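Local coordinates for protein mitochondrial import inner membrane translocase subunit TIM8 (PDB 3CJH) that works as a chaperone of the mitochondrial intermembrane space, helping some multi-pass proteins insert into the inner membrane and beta-barrel precursors reach the outer-membrane sorting machinery, at residues I54-V57 with N58-N62. Sequence-based numbering, arbitrary orientation.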
# COMPACT_ATOMS: atom_id res chain seq x y z
N ILE B 54 3.59 -14.65 15.42
CA ILE B 54 4.29 -15.45 16.44
C ILE B 54 5.45 -16.21 15.81
O ILE B 54 6.56 -16.22 16.33
CB ILE B 54 3.39 -16.52 17.14
CG1 ILE B 54 2.01 -15.98 17.51
CG2 ILE B 54 4.06 -17.01 18.41
CD1 ILE B 54 1.14 -16.99 18.21
N ARG B 55 5.19 -16.85 14.69
CA ARG B 55 6.22 -17.58 13.95
C ARG B 55 7.41 -16.67 13.62
O ARG B 55 8.58 -17.04 13.78
CB ARG B 55 5.63 -18.12 12.66
CG ARG B 55 6.28 -19.38 12.18
CD ARG B 55 5.69 -20.55 12.90
NE ARG B 55 6.20 -21.81 12.38
CZ ARG B 55 7.26 -22.46 12.84
NH1 ARG B 55 7.97 -21.99 13.87
NH2 ARG B 55 7.61 -23.61 12.27
N ILE B 56 7.11 -15.46 13.15
CA ILE B 56 8.13 -14.49 12.80
C ILE B 56 8.93 -14.03 14.02
O ILE B 56 10.15 -14.02 13.98
CB ILE B 56 7.53 -13.26 12.09
CG1 ILE B 56 7.54 -13.44 10.56
CG2 ILE B 56 8.31 -11.99 12.42
CD1 ILE B 56 7.20 -14.79 10.08
N VAL B 57 8.24 -13.68 15.10
CA VAL B 57 8.91 -13.18 16.30
C VAL B 57 9.73 -14.27 16.98
O VAL B 57 10.87 -14.03 17.39
CB VAL B 57 7.92 -12.52 17.29
CG1 VAL B 57 6.77 -13.43 17.60
CG2 VAL B 57 8.63 -12.12 18.58
N ASN B 58 9.16 -15.47 17.09
CA ASN B 58 9.91 -16.60 17.63
C ASN B 58 11.17 -16.76 16.80
O ASN B 58 12.27 -16.77 17.33
CB ASN B 58 9.11 -17.90 17.61
CG ASN B 58 8.14 -18.03 18.78
OD1 ASN B 58 8.34 -17.42 19.85
ND2 ASN B 58 7.08 -18.83 18.59
N GLY B 59 10.98 -16.86 15.48
CA GLY B 59 12.09 -17.01 14.52
C GLY B 59 13.16 -15.93 14.57
O GLY B 59 14.32 -16.19 14.27
N LEU B 60 12.78 -14.72 14.96
CA LEU B 60 13.74 -13.61 15.10
C LEU B 60 14.64 -13.76 16.34
O LEU B 60 15.76 -13.23 16.38
CB LEU B 60 13.02 -12.24 15.09
CG LEU B 60 12.55 -11.71 13.72
CD1 LEU B 60 11.94 -10.33 13.84
CD2 LEU B 60 13.69 -11.68 12.73
N GLN B 61 14.19 -14.50 17.35
CA GLN B 61 15.02 -14.71 18.53
C GLN B 61 15.98 -15.88 18.31
O GLN B 61 17.17 -15.66 18.11
CB GLN B 61 14.13 -14.88 19.76
CG GLN B 61 13.52 -13.55 20.19
CD GLN B 61 12.09 -13.67 20.68
OE1 GLN B 61 11.68 -14.70 21.22
NE2 GLN B 61 11.32 -12.60 20.49
N ASN B 62 15.45 -17.11 18.31
CA ASN B 62 16.26 -18.32 18.06
C ASN B 62 17.38 -18.07 17.04
O ASN B 62 18.54 -18.42 17.28
CB ASN B 62 15.37 -19.46 17.54
CG ASN B 62 14.13 -19.70 18.39
OD1 ASN B 62 14.18 -19.63 19.63
ND2 ASN B 62 13.00 -19.97 17.73
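Ile54 O accepts the amide of Asn58, N to O 2.8 Å and nearly straight at the hydrogen (167°), one of three successive i to i+4 bonds here. Arg55 O takes Gly59 N at 2.9 Å. Ile56 O holds Leu60 N at 2.9 Å through a more bent bond (134°). At Val57 O the pattern slackens: it receives two weak bonds, from Leu60 N at 3.2 Å and from Gln61 N at 3.4 Å, while Gln61 N also bonds to Asn58 O, three residues back in the chain. Side chains follow the same spacing. Asn58, with CG anti to its carbonyl carbon (chi1 -81°), runs beside Ile54 and lays ND2 against CG2 of Ile54 at 3.5 Å, without a hydrogen bond to Ile54 O. The Gln61 side chain, bent at chi2, lies beside that of Val57 and points the same way, with NE2 3.3 Å from Val57 CG2. Leu60 CD1 meets Ile56 CG2 at 4.2 Å, and both residues also pack on apolar side chains of another protein's chain in the six-chain assembly. The weaker bonds are consistent with a loosening C-terminal turn of helix 36-62, second arm of the helical hairpin built round the twin CX3C motif of small Tim proteins.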